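Cyclic UMP-AMP synthase (Rhodothermus marinus SG0.5JP17-172, PDB 6E0K) joins UTP and ATP into the cyclic dinucleotide 3',3'-cUAMP, the second messenger by which a CBASS system answers phage infection. Local coordinates at residues Y44-Y49 against N166-H171; F71-N74 against Q79-R82; R101-Y106 against L119-T124; K194-Y199 against D280-G285; S248-Q253 against D258-F263. One frame throughout, in Å; residues are numbered along the deposited sequence.

Interaction 1: Y44-Y49 against N166-H171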
# COMPACT_ATOMS: atom_id res chain seq x y z
N TYR A 44 -5.93 -1.66 12.10
CA TYR A 44 -6.26 -0.66 11.10
C TYR A 44 -6.08 -1.23 9.70
O TYR A 44 -5.47 -2.29 9.51
CB TYR A 44 -5.44 0.63 11.30
CG TYR A 44 -3.93 0.52 11.22
CD1 TYR A 44 -3.17 0.21 12.35
CD2 TYR A 44 -3.26 0.76 10.02
CE1 TYR A 44 -1.78 0.14 12.28
CE2 TYR A 44 -1.87 0.69 9.94
CZ TYR A 44 -1.14 0.37 11.07
OH TYR A 44 0.23 0.31 11.00
N LEU A 45 -6.65 -0.54 8.72
CA LEU A 45 -6.53 -0.98 7.34
C LEU A 45 -5.35 -0.31 6.67
O LEU A 45 -4.96 0.81 7.01
CB LEU A 45 -7.78 -0.66 6.52
CG LEU A 45 -9.01 -1.43 6.95
CD1 LEU A 45 -10.08 -1.26 5.89
CD2 LEU A 45 -8.66 -2.91 7.14
N GLN A 46 -4.79 -1.00 5.69
CA GLN A 46 -3.83 -0.40 4.78
C GLN A 46 -4.26 -0.76 3.37
O GLN A 46 -5.36 -1.30 3.17
CB GLN A 46 -2.40 -0.86 5.09
CG GLN A 46 -2.12 -2.34 4.82
CD GLN A 46 -0.62 -2.65 4.90
OE1 GLN A 46 0.21 -1.79 4.60
NE2 GLN A 46 -0.28 -3.88 5.27
N GLY A 47 -3.42 -0.47 2.38
CA GLY A 47 -3.77 -0.95 1.07
C GLY A 47 -4.85 -0.10 0.41
O GLY A 47 -5.18 1.00 0.85
N SER A 48 -5.41 -0.67 -0.65
CA SER A 48 -6.26 0.12 -1.54
C SER A 48 -7.52 0.61 -0.83
O SER A 48 -7.92 1.77 -1.00
CB SER A 48 -6.62 -0.69 -2.78
OG SER A 48 -7.45 -1.78 -2.46
N TYR A 49 -8.16 -0.23 -0.01
CA TYR A 49 -9.38 0.22 0.64
C TYR A 49 -9.10 1.40 1.58
O TYR A 49 -9.84 2.39 1.60
CB TYR A 49 -10.04 -0.92 1.43
CG TYR A 49 -10.67 -2.00 0.60
CD1 TYR A 49 -11.74 -1.75 -0.25
CD2 TYR A 49 -10.24 -3.31 0.73
CE1 TYR A 49 -12.34 -2.78 -0.97
CE2 TYR A 49 -10.82 -4.33 0.01
CZ TYR A 49 -11.88 -4.06 -0.83
OH TYR A 49 -12.45 -5.11 -1.51
N ASN A 166 7.78 -1.44 7.46
CA ASN A 166 6.87 -0.70 6.60
C ASN A 166 6.35 0.52 7.33
O ASN A 166 6.42 0.62 8.56
CB ASN A 166 5.68 -1.56 6.15
CG ASN A 166 6.07 -2.68 5.20
OD1 ASN A 166 7.16 -2.69 4.61
ND2 ASN A 166 5.18 -3.65 5.05
N TYR A 167 5.78 1.45 6.57
CA TYR A 167 5.27 2.71 7.10
C TYR A 167 3.87 3.01 6.56
O TYR A 167 3.64 4.05 5.95
CB TYR A 167 6.22 3.85 6.77
CG TYR A 167 7.62 3.67 7.30
CD1 TYR A 167 8.60 3.02 6.56
CD2 TYR A 167 7.96 4.17 8.55
CE1 TYR A 167 9.91 2.87 7.08
CE2 TYR A 167 9.23 4.03 9.07
CZ TYR A 167 10.20 3.38 8.34
OH TYR A 167 11.46 3.24 8.88
N PRO A 168 2.91 2.11 6.79
CA PRO A 168 1.58 2.31 6.18
C PRO A 168 0.86 3.56 6.66
O PRO A 168 0.10 4.16 5.89
CB PRO A 168 0.82 1.04 6.59
CG PRO A 168 1.48 0.60 7.86
CD PRO A 168 2.94 0.93 7.67
N LYS A 169 1.06 3.97 7.92
CA LYS A 169 0.39 5.18 8.39
C LYS A 169 0.89 6.41 7.64
O LYS A 169 0.10 7.31 7.33
CB LYS A 169 0.60 5.35 9.89
CG LYS A 169 0.02 4.22 10.71
CD LYS A 169 0.23 4.50 12.18
CE LYS A 169 -0.39 3.42 13.04
NZ LYS A 169 -0.13 3.66 14.49
N LEU A 170 2.20 6.47 7.37
CA LEU A 170 2.73 7.61 6.62
C LEU A 170 2.31 7.55 5.16
O LEU A 170 2.03 8.59 4.55
CB LEU A 170 4.25 7.65 6.71
CG LEU A 170 4.75 7.99 8.11
CD1 LEU A 170 6.26 7.95 8.11
CD2 LEU A 170 4.23 9.35 8.52
N HIS A 171 2.27 6.34 4.58
CA HIS A 171 1.72 6.18 3.23
C HIS A 171 0.31 6.78 3.16
O HIS A 171 0.01 7.56 2.26
CB HIS A 171 1.71 4.70 2.84
CG HIS A 171 1.16 4.43 1.48
ND1 HIS A 171 1.97 4.27 0.37
CD2 HIS A 171 -0.11 4.29 1.04
CE1 HIS A 171 1.21 4.05 -0.69
NE2 HIS A 171 -0.05 4.05 -0.31
O HOH W 1 -2.69 2.40 6.83
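Tyr44 of strand 42-45 and the nearby Gln46 reach to the first turn of helix 168-181, where Pro168 meets both and Lys169 meets Tyr44. The tyrosine CG lies between its backbone N and carbonyl carbon (chi1 60°), with the ring extending toward the helix. Pro168 CG lies near the plane of that ring, at its hydroxyl edge, 3.4 Å from Tyr44 OH. Lys169 CE comes obliquely to the same ring, 3.6 Å from Tyr44 CE1, its extended chain crossing the tyrosine at about a right angle. Gln46 brings OE1 to 3.5 Å from Pro168 CB. A water bridges the backbones, donating to Leu45 O at 2.8 Å and weakly to Pro168 O. Further out, Tyr44 OH bonds to Gln66 OE1, and Lys169 NZ forms salt bridges with Glu42 and Glu151. Gln46 binds both UTP and ATP; Gly47 and Ser48 also bind ATP, and Asn166 binds UTP. No direct hydrogen bond joins the segments, so van der Waals packing and one water link these parts of the nucleotide site.

Interaction 2: F71-N74 against Q79-R82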
# COMPACT_ATOMS: atom_id res chain seq x y z
N PHE A 71 8.30 -1.54 21.26
CA PHE A 71 8.71 -1.13 19.92
C PHE A 71 10.08 -1.69 19.58
O PHE A 71 10.99 -1.70 20.41
CB PHE A 71 8.72 0.39 19.74
CG PHE A 71 9.49 1.12 20.79
CD1 PHE A 71 10.83 1.42 20.62
CD2 PHE A 71 8.86 1.49 21.98
CE1 PHE A 71 11.54 2.08 21.60
CE2 PHE A 71 9.57 2.15 22.97
CZ PHE A 71 10.91 2.45 22.78
N MET A 72 10.23 -2.14 18.34
CA MET A 72 11.53 -2.40 17.78
C MET A 72 12.08 -1.10 17.21
O MET A 72 11.36 -0.10 17.08
CB MET A 72 11.41 -3.54 16.76
CG MET A 72 10.72 -4.75 17.45
SD MET A 72 10.65 -6.26 16.48
CE MET A 72 12.34 -6.35 15.88
N ASN A 73 13.38 -1.07 16.94
CA ASN A 73 14.00 0.22 16.66
C ASN A 73 15.40 0.00 16.11
O ASN A 73 15.90 -1.13 16.05
CB ASN A 73 14.06 1.07 17.92
CG ASN A 73 14.79 0.36 19.03
OD1 ASN A 73 16.01 0.28 19.01
ND2 ASN A 73 14.04 -0.20 19.99
N ASN A 74 16.04 1.11 15.73
CA ASN A 74 17.41 1.11 15.23
C ASN A 74 18.40 1.71 16.23
O ASN A 74 19.49 2.12 15.83
CB ASN A 74 17.49 1.88 13.91
CG ASN A 74 17.13 3.34 14.07
OD1 ASN A 74 16.44 3.73 15.02
ND2 ASN A 74 17.62 4.17 13.16
N GLN A 79 22.22 4.58 23.05
CA GLN A 79 21.05 5.43 22.88
C GLN A 79 19.89 4.91 23.72
O GLN A 79 19.16 5.70 24.33
CB GLN A 79 20.63 5.51 21.41
CG GLN A 79 21.62 6.19 20.49
CD GLN A 79 21.14 6.12 19.03
OE1 GLN A 79 20.92 5.04 18.50
NE2 GLN A 79 20.97 7.29 18.39
N LYS A 80 19.72 3.58 23.76
CA LYS A 80 18.68 3.00 24.61
C LYS A 80 18.89 3.37 26.07
O LYS A 80 17.94 3.70 26.78
CB LYS A 80 18.64 1.48 24.43
CG LYS A 80 18.18 1.03 23.06
CD LYS A 80 18.15 -0.49 22.98
CE LYS A 80 18.04 -0.96 21.54
NZ LYS A 80 18.15 -2.45 21.50
N ARG A 81 20.15 3.33 26.52
CA ARG A 81 20.47 3.70 27.90
C ARG A 81 20.12 5.16 28.17
O ARG A 81 19.49 5.48 29.19
CB ARG A 81 21.95 3.43 28.20
CG ARG A 81 22.24 2.02 28.70
CD ARG A 81 23.64 1.92 29.32
NE ARG A 81 24.66 2.34 28.37
CZ ARG A 81 25.26 1.52 27.52
NH1 ARG A 81 24.93 0.23 27.49
NH2 ARG A 81 26.18 1.98 26.69
N ARG A 82 20.49 6.07 27.26
CA ARG A 82 20.20 7.48 27.48
C ARG A 82 18.70 7.75 27.57
O ARG A 82 18.28 8.70 28.25
CB ARG A 82 20.82 8.32 26.36
CG ARG A 82 22.35 8.30 26.34
CD ARG A 82 22.95 8.99 27.56
NE ARG A 82 24.41 9.09 27.45
CZ ARG A 82 25.19 9.72 28.33
NH1 ARG A 82 24.67 10.33 29.38
NH2 ARG A 82 26.50 9.75 28.13
O HOH W 2 20.41 5.25 15.68
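Asn73 OD1 touches the aliphatic end of Lys80, 3.5 Å from Lys80 CE, in a small surface contact between strand 71-73 and the short helix 77-82. The asparagine CG is tucked between its backbone N and carbonyl carbon (chi1 57°); with chi2 76° this turns ND2 back toward Phe71 O and OD1 toward Lys80 and Leu75. ND2 thereby comes within 3.4 Å of Phe71 O, a weak bond, while OD1 accepts a hydrogen bond from Leu75 N. Lys80 is extended from CG to NZ (chi2 -179°), and this straight chain is what carries CE from the helix across to the amide. The second link runs through water: one molecule donates to Gln79 OE1 at 2.9 Å and to Asn74 O at 3.3 Å. Gln79 OE1 also accepts from Thr76 N, and its NE2 donates to Asn142 O, so both ends of that amide have partners. Asn74 is tied by OD1 to Tyr139 N. The strand lies parallel to strand 127-138, with Met72 bonded through its backbone to Gln135 and Arg137; Phe71 meets the Phe85 ring edge-to-face, and the helix begins a few residues beyond the strand, away from the nucleotide sites.

Interaction 3: R101-Y106 against L119-T124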
# COMPACT_ATOMS: atom_id res chain seq x y z
N ARG A 101 -4.11 -17.10 18.14
CA ARG A 101 -5.07 -17.72 19.05
C ARG A 101 -6.37 -16.93 19.11
O ARG A 101 -7.46 -17.51 19.10
CB ARG A 101 -4.46 -17.85 20.45
CG ARG A 101 -3.64 -19.11 20.65
CD ARG A 101 -3.32 -19.32 22.12
NE ARG A 101 -2.33 -18.36 22.59
CZ ARG A 101 -1.02 -18.50 22.40
NH1 ARG A 101 -0.57 -19.56 21.73
NH2 ARG A 101 -0.18 -17.59 22.85
N ALA A 102 -6.27 -15.60 19.18
CA ALA A 102 -7.45 -14.76 19.24
C ALA A 102 -8.32 -14.94 18.00
O ALA A 102 -9.55 -15.07 18.10
CB ALA A 102 -7.04 -13.29 19.37
N LEU A 103 -7.70 -14.95 16.83
CA LEU A 103 -8.48 -15.11 15.60
C LEU A 103 -9.08 -16.51 15.50
O LEU A 103 -10.24 -16.67 15.11
CB LEU A 103 -7.60 -14.82 14.39
CG LEU A 103 -7.08 -13.38 14.36
CD1 LEU A 103 -6.02 -13.24 13.26
CD2 LEU A 103 -8.23 -12.41 14.15
N THR A 104 -8.30 -17.53 15.84
CA THR A 104 -8.81 -18.90 15.80
C THR A 104 -9.95 -19.09 16.79
O THR A 104 -10.94 -19.78 16.48
CB THR A 104 -7.66 -19.87 16.11
OG1 THR A 104 -6.62 -19.68 15.14
CG2 THR A 104 -8.15 -21.31 16.05
N ASP A 105 -9.84 -18.51 17.99
CA ASP A 105 -10.92 -18.64 18.97
C ASP A 105 -12.22 -18.06 18.42
O ASP A 105 -13.30 -18.61 18.64
CB ASP A 105 -10.57 -17.92 20.27
CG ASP A 105 -9.50 -18.62 21.09
OD1 ASP A 105 -9.22 -19.82 20.87
OD2 ASP A 105 -8.93 -17.95 21.99
N TYR A 106 -12.12 -16.94 17.70
CA TYR A 106 -13.33 -16.25 17.26
C TYR A 106 -13.92 -16.87 16.00
O TYR A 106 -15.12 -17.16 15.95
CB TYR A 106 -13.03 -14.77 17.06
CG TYR A 106 -14.24 -13.97 16.64
CD1 TYR A 106 -15.16 -13.54 17.58
CD2 TYR A 106 -14.45 -13.67 15.30
CE1 TYR A 106 -16.28 -12.82 17.19
CE2 TYR A 106 -15.55 -12.96 14.91
CZ TYR A 106 -16.47 -12.53 15.85
OH TYR A 106 -17.57 -11.81 15.43
N LEU A 119 -1.25 -13.59 8.30
CA LEU A 119 -2.28 -14.52 8.71
C LEU A 119 -3.48 -14.27 7.81
O LEU A 119 -3.91 -13.12 7.67
CB LEU A 119 -2.67 -14.32 10.17
CG LEU A 119 -1.87 -14.95 11.32
CD1 LEU A 119 -2.29 -14.34 12.65
CD2 LEU A 119 -2.10 -16.45 11.33
N LYS A 120 -3.98 -15.32 7.17
CA LYS A 120 -5.16 -15.18 6.32
C LYS A 120 -6.40 -15.61 7.08
O LYS A 120 -6.41 -16.68 7.71
CB LYS A 120 -5.01 -16.00 5.03
CG LYS A 120 -3.93 -15.42 4.09
CD LYS A 120 -4.01 -16.05 2.70
CE LYS A 120 -3.58 -15.06 1.61
NZ LYS A 120 -2.27 -14.42 1.91
N VAL A 121 -7.43 -14.78 7.05
CA VAL A 121 -8.64 -15.01 7.81
C VAL A 121 -9.84 -14.92 6.88
O VAL A 121 -10.00 -13.92 6.18
CB VAL A 121 -8.79 -13.98 8.95
CG1 VAL A 121 -10.05 -14.25 9.73
CG2 VAL A 121 -7.54 -14.01 9.85
N GLU A 122 -10.66 -15.97 6.87
CA GLU A 122 -11.95 -15.94 6.17
C GLU A 122 -13.00 -15.41 7.14
O GLU A 122 -13.42 -16.12 8.05
CB GLU A 122 -12.32 -17.34 5.68
CG GLU A 122 -11.25 -17.98 4.80
CD GLU A 122 -10.92 -17.14 3.58
OE1 GLU A 122 -11.87 -16.65 2.93
OE2 GLU A 122 -9.71 -16.98 3.29
N THR A 123 -13.42 -14.16 6.95
CA THR A 123 -14.50 -13.60 7.76
C THR A 123 -15.84 -13.84 7.07
O THR A 123 -15.92 -14.38 5.97
CB THR A 123 -14.31 -12.10 8.02
OG1 THR A 123 -14.71 -11.33 6.87
CG2 THR A 123 -12.85 -11.75 8.41
N THR A 124 -16.92 -13.43 7.73
CA THR A 124 -18.25 -13.47 7.11
C THR A 124 -18.48 -12.34 6.12
O THR A 124 -19.56 -12.26 5.54
CB THR A 124 -19.34 -13.41 8.18
OG1 THR A 124 -19.18 -12.18 8.91
CG2 THR A 124 -19.23 -14.59 9.12
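Leu103 of helix 92-107 packs onto Val121 and Leu119 of strand 119-122, a helix-on-sheet contact in the nucleotidyltransferase domain. All three residues are buried, and Leu103 has the largest share of the interface, with 58 Å² taken up by the strand. A single methyl does the touching: Leu103 CD1 reaches both strand residues. Leu103 CG lies beside the backbone N and opposite the carbonyl carbon (chi1 -63°), which sends the branched end from the helix toward the sheet. The leucine crosses Val121 at about a right angle and meets Leu119 more obliquely. Leu119 and Val121, two apart on the strand, both direct CB at the helix, whereas Lys120 between them points away and forms a salt bridge through NZ with Asp129, a magnesium ligand. Leu119 and Val121 thus give the helix an apolar surface, while Lys120 turns to the metal-binding aspartate; Leu119 and Lys120 both belong to the UTP site. Neighbours extend the apolar layer: Leu31 of helix 18-32 and Val112 of strand 112-114 also touch Leu103, while Tyr96 and Val99 of the same helix as Leu103 rest on Leu119. Backbone bonds from Leu119 to Val130 and from Val121 to Ala128 fix the strand in the sheet. Leu103 CD1 sits 3.8 Å from Val121 CG2 and 3.9 Å from Leu119 CD1.

Interaction 4: K194-Y199 against D280-G285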
# COMPACT_ATOMS: atom_id res chain seq x y z
N LYS A 194 -5.18 2.73 -12.60
CA LYS A 194 -5.35 1.32 -12.26
C LYS A 194 -6.33 0.63 -13.20
O LYS A 194 -6.09 -0.49 -13.66
CB LYS A 194 -5.82 1.16 -10.81
CG LYS A 194 -4.73 1.33 -9.79
CD LYS A 194 -5.35 1.16 -8.41
CE LYS A 194 -4.35 1.11 -7.30
NZ LYS A 194 -5.08 0.53 -6.12
N ASN A 195 -7.48 1.26 -13.44
CA ASN A 195 -8.45 0.64 -14.35
C ASN A 195 -7.96 0.63 -15.79
O ASN A 195 -8.27 -0.31 -16.54
CB ASN A 195 -9.80 1.36 -14.23
CG ASN A 195 -10.75 0.67 -13.26
OD1 ASN A 195 -10.88 -0.56 -13.24
ND2 ASN A 195 -11.41 1.47 -12.44
N ALA A 196 -7.22 1.66 -16.21
CA ALA A 196 -6.62 1.63 -17.55
C ALA A 196 -5.66 0.45 -17.68
O ALA A 196 -5.71 -0.30 -18.66
CB ALA A 196 -5.91 2.95 -17.83
N ARG A 197 -4.80 0.27 -16.68
CA ARG A 197 -3.90 -0.88 -16.62
C ARG A 197 -4.66 -2.20 -16.70
O ARG A 197 -4.32 -3.08 -17.50
CB ARG A 197 -3.08 -0.80 -15.32
CG ARG A 197 -2.26 -2.03 -14.97
CD ARG A 197 -2.11 -2.12 -13.45
NE ARG A 197 -3.41 -2.30 -12.84
CZ ARG A 197 -3.68 -2.29 -11.54
NH1 ARG A 197 -2.74 -2.10 -10.61
NH2 ARG A 197 -4.94 -2.48 -11.16
N THR A 198 -5.68 -2.36 -15.86
CA THR A 198 -6.42 -3.62 -15.79
C THR A 198 -7.19 -3.88 -17.08
O THR A 198 -7.28 -5.03 -17.53
CB THR A 198 -7.33 -3.60 -14.57
OG1 THR A 198 -6.50 -3.59 -13.40
CG2 THR A 198 -8.24 -4.82 -14.53
N TYR A 199 -7.72 -2.83 -17.71
CA TYR A 199 -8.33 -2.98 -19.03
C TYR A 199 -7.35 -3.59 -20.03
O TYR A 199 -7.71 -4.49 -20.80
CB TYR A 199 -8.83 -1.61 -19.50
CG TYR A 199 -9.24 -1.53 -20.96
CD1 TYR A 199 -8.35 -1.10 -21.92
CD2 TYR A 199 -10.53 -1.84 -21.35
CE1 TYR A 199 -8.71 -1.02 -23.25
CE2 TYR A 199 -10.90 -1.75 -22.67
CZ TYR A 199 -9.99 -1.34 -23.61
OH TYR A 199 -10.35 -1.25 -24.93
N ASP A 280 0.71 5.43 -23.33
CA ASP A 280 0.80 6.13 -24.60
C ASP A 280 0.03 5.40 -25.69
O ASP A 280 -0.74 6.01 -26.45
CB ASP A 280 2.26 6.26 -25.02
CG ASP A 280 2.96 7.48 -24.46
OD1 ASP A 280 2.30 8.46 -24.07
OD2 ASP A 280 4.22 7.46 -24.45
N ASP A 281 0.27 4.09 -25.82
CA ASP A 281 -0.36 3.31 -26.88
C ASP A 281 -1.86 3.26 -26.71
O ASP A 281 -2.61 3.33 -27.69
CB ASP A 281 0.18 1.88 -26.91
CG ASP A 281 1.60 1.78 -27.42
OD1 ASP A 281 2.09 2.72 -28.07
OD2 ASP A 281 2.20 0.71 -27.19
N LEU A 282 -2.33 3.10 -25.46
CA LEU A 282 -3.76 3.11 -25.19
C LEU A 282 -4.39 4.41 -25.66
O LEU A 282 -5.43 4.42 -26.34
CB LEU A 282 -3.99 2.91 -23.69
CG LEU A 282 -5.40 3.08 -23.15
CD1 LEU A 282 -6.28 1.94 -23.67
CD2 LEU A 282 -5.34 3.07 -21.63
N TRP A 283 -3.75 5.52 -25.33
CA TRP A 283 -4.25 6.84 -25.68
C TRP A 283 -4.26 7.05 -27.19
O TRP A 283 -5.29 7.42 -27.77
CB TRP A 283 -3.39 7.91 -25.00
CG TRP A 283 -3.91 9.29 -25.21
CD1 TRP A 283 -3.56 10.18 -26.18
CD2 TRP A 283 -4.93 9.92 -24.43
NE1 TRP A 283 -4.27 11.34 -26.04
CE2 TRP A 283 -5.13 11.21 -24.98
CE3 TRP A 283 -5.68 9.54 -23.31
CZ2 TRP A 283 -6.06 12.10 -24.46
CZ3 TRP A 283 -6.60 10.43 -22.79
CH2 TRP A 283 -6.78 11.69 -23.37
N THR A 284 -3.11 6.84 -27.84
CA THR A 284 -3.01 7.13 -29.27
C THR A 284 -3.83 6.15 -30.11
O THR A 284 -4.33 6.52 -31.18
CB THR A 284 -1.55 7.12 -29.73
OG1 THR A 284 -0.98 5.83 -29.53
CG2 THR A 284 -0.73 8.15 -28.96
N GLY A 285 -3.98 4.91 -29.64
CA GLY A 285 -4.72 3.92 -30.41
C GLY A 285 -6.22 4.05 -30.33
O GLY A 285 -6.92 3.53 -31.21
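Leu282 of helix 269-285 reaches across to Ala196 and Tyr199 of helix 186-202, joining two helices of the helical part of the enzyme in an apolar helix-helix contact. From CB, which points at the partner helix, the leucine runs out with CG opposite its backbone N (chi1 172°), carrying the fork of the side chain toward the other helix. The fork then divides the work. CD2 goes to the methyl of Ala196; here the backbones come nearest, with Ala196 CA 8.3 Å from Leu282 CA. CD1 goes to the tyrosine one turn further along, approaching the Tyr199 ring obliquely with CE1 and CD1 of that ring as its neighbours. Trp11 of helix 5-11 also packs on Ala196 and Leu282, and its ring meets that of Tyr199, so an N-terminal helix shares this apolar cluster. Helix 186-202 also serves the nucleotide site: Lys194, an ATP-binding residue, has NZ hydrogen-bonded to Thr53 O, and Arg197 NH1 bonds to Ala210 O and to Ser212 OG, the latter of the ATP site. At the tip of Leu282, CD2 stands 3.8 Å from Ala196 CB and CD1 3.9 Å from Tyr199 CE1.

Interaction 5: S248-Q253 against D258-F263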
# COMPACT_ATOMS: atom_id res chain seq x y z
N SER A 248 14.96 8.45 -11.09
CA SER A 248 15.91 7.70 -10.27
C SER A 248 15.78 8.04 -8.79
O SER A 248 16.02 7.17 -7.94
CB SER A 248 17.34 7.95 -10.75
OG SER A 248 17.76 9.28 -10.49
N LYS A 249 15.40 9.27 -8.45
CA LYS A 249 15.29 9.68 -7.06
C LYS A 249 13.86 9.68 -6.54
O LYS A 249 13.59 10.27 -5.49
CB LYS A 249 15.91 11.06 -6.84
CG LYS A 249 17.36 11.22 -7.26
CD LYS A 249 17.90 12.57 -6.79
CE LYS A 249 19.33 12.81 -7.26
NZ LYS A 249 20.01 13.85 -6.43
N PHE A 250 12.93 9.04 -7.25
CA PHE A 250 11.55 8.97 -6.75
C PHE A 250 11.51 8.26 -5.41
O PHE A 250 12.21 7.26 -5.19
CB PHE A 250 10.62 8.25 -7.73
CG PHE A 250 10.11 9.11 -8.86
CD1 PHE A 250 10.74 10.31 -9.19
CD2 PHE A 250 8.99 8.72 -9.57
CE1 PHE A 250 10.26 11.08 -10.24
CE2 PHE A 250 8.51 9.49 -10.61
CZ PHE A 250 9.14 10.67 -10.95
N ARG A 251 10.69 8.78 -4.51
CA ARG A 251 10.50 8.21 -3.19
C ARG A 251 9.11 7.61 -3.13
O ARG A 251 8.19 8.05 -3.81
CB ARG A 251 10.66 9.29 -2.11
CG ARG A 251 12.01 9.98 -2.16
CD ARG A 251 13.05 9.12 -1.50
NE ARG A 251 12.93 9.20 -0.05
CZ ARG A 251 13.60 8.44 0.80
NH1 ARG A 251 14.45 7.52 0.35
NH2 ARG A 251 13.42 8.60 2.11
N CYS A 252 8.97 6.58 -2.31
CA CYS A 252 7.65 6.02 -2.07
C CYS A 252 6.76 7.04 -1.38
O CYS A 252 7.22 8.01 -0.78
CB CYS A 252 7.76 4.75 -1.23
SG CYS A 252 8.47 3.38 -2.20
N GLN A 253 5.45 6.79 -1.47
CA GLN A 253 4.48 7.69 -0.86
C GLN A 253 4.69 7.82 0.65
O GLN A 253 4.35 8.86 1.23
CB GLN A 253 3.06 7.21 -1.18
CG GLN A 253 1.93 8.08 -0.66
CD GLN A 253 0.62 7.77 -1.35
OE1 GLN A 253 0.51 7.94 -2.57
NE2 GLN A 253 -0.37 7.32 -0.60
N ASP A 258 13.02 4.29 -1.17
CA ASP A 258 13.18 4.55 -2.60
C ASP A 258 12.23 3.67 -3.40
O ASP A 258 12.04 2.49 -3.09
CB ASP A 258 14.61 4.27 -3.05
CG ASP A 258 15.59 5.31 -2.58
OD1 ASP A 258 15.14 6.40 -2.14
OD2 ASP A 258 16.80 5.05 -2.66
N LEU A 259 11.64 4.26 -4.44
CA LEU A 259 10.73 3.49 -5.28
C LEU A 259 11.49 2.51 -6.17
O LEU A 259 11.00 1.40 -6.43
CB LEU A 259 9.87 4.43 -6.12
CG LEU A 259 8.92 3.77 -7.13
CD1 LEU A 259 8.03 2.75 -6.43
CD2 LEU A 259 8.09 4.83 -7.79
N PHE A 260 12.67 2.90 -6.64
CA PHE A 260 13.41 2.12 -7.62
C PHE A 260 14.71 1.58 -7.03
O PHE A 260 15.43 2.30 -6.34
CB PHE A 260 13.72 2.96 -8.86
CG PHE A 260 12.49 3.45 -9.56
CD1 PHE A 260 11.63 2.54 -10.15
CD2 PHE A 260 12.17 4.80 -9.60
CE1 PHE A 260 10.49 2.97 -10.77
CE2 PHE A 260 11.02 5.23 -10.22
CZ PHE A 260 10.18 4.31 -10.82
N GLY A 261 15.00 0.32 -7.34
CA GLY A 261 16.20 -0.30 -6.82
C GLY A 261 16.23 -1.77 -7.17
O GLY A 261 15.39 -2.26 -7.93
N GLU A 262 17.21 -2.47 -6.59
CA GLU A 262 17.47 -3.85 -6.95
C GLU A 262 16.70 -4.86 -6.11
O GLU A 262 16.66 -6.04 -6.48
CB GLU A 262 18.97 -4.15 -6.85
CG GLU A 262 19.76 -3.51 -7.96
CD GLU A 262 19.08 -3.69 -9.30
OE1 GLU A 262 18.82 -4.85 -9.69
OE2 GLU A 262 18.77 -2.67 -9.96
N PHE A 263 16.10 -4.44 -5.01
CA PHE A 263 15.37 -5.38 -4.18
C PHE A 263 13.97 -5.62 -4.74
O PHE A 263 13.42 -4.77 -5.45
CB PHE A 263 15.28 -4.86 -2.75
CG PHE A 263 16.60 -4.80 -2.05
CD1 PHE A 263 17.11 -5.92 -1.40
CD2 PHE A 263 17.35 -3.63 -2.04
CE1 PHE A 263 18.33 -5.87 -0.75
CE2 PHE A 263 18.57 -3.57 -1.39
CZ PHE A 263 19.06 -4.69 -0.75
O HOH W 3 13.89 5.51 -6.37
O HOH W 4 16.72 4.73 -7.75
O HOH W 5 15.87 8.90 -3.26
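Phe250 and Arg251 pair with Asp258 and Leu259 in the loop between helices 231-244 and 269-285, the backbones joined by a single beta bridge, Arg251 with Asp258. Leu259 N donates almost straight to Phe250 O (3.1 Å, N-H...O angle 178°), arriving from above the carbonyl plane. A water that accepts from Phe260 N lies 2.7 Å from Phe250 O and also within reach of Ser248 O, so its protons cannot be assigned to particular carbonyls. A second water lies between Ser248 O and Phe260 O. Next to this polar network the Phe250 and Phe260 side chains run side by side, with Phe250 CB 3.9 Å from Phe260 CE2, while Cys252 SG packs on Leu259. Arg251, whose CB points away from the partner segment, is bent at chi2 and chi3 (-80° and -77°), bringing its guanidinium back to Asp258 in a salt bridge; its NH2 donates to Gly255 O. Arg251 O is taken by Asn221 ND2. Asp258 OD1 has a further donor in a third water at 2.8 Å. In the salt bridge, Arg251 NH1 lies 2.8 Å from Asp258 OD1, which is in the guanidinium plane, whereas NH1 stands above that of the carboxylate.

In the fold
Interactions 3 and 4 are buried and wholly apolar across their segments, the first packing a helix on the sheet, the second a helix on a helix. Interactions 1 and 2 are surface contacts, each bridged by a water: in interaction 1 a tyrosine ring and an amide pack on proline and lysine carbons, in interaction 2 an amide oxygen meets a lysine carbon. With interaction 3 they reach the same mixed sheet. Interaction 5, partly buried, alone has direct hydrogen bonds and a salt bridge across it; it is nested between the two helices of interaction 4. Interaction 1 lies nearest the chain's centre and touches interactions 4 and 5: Ser48 packs against Lys194, and His171 O probably bonds Gln253 NE2.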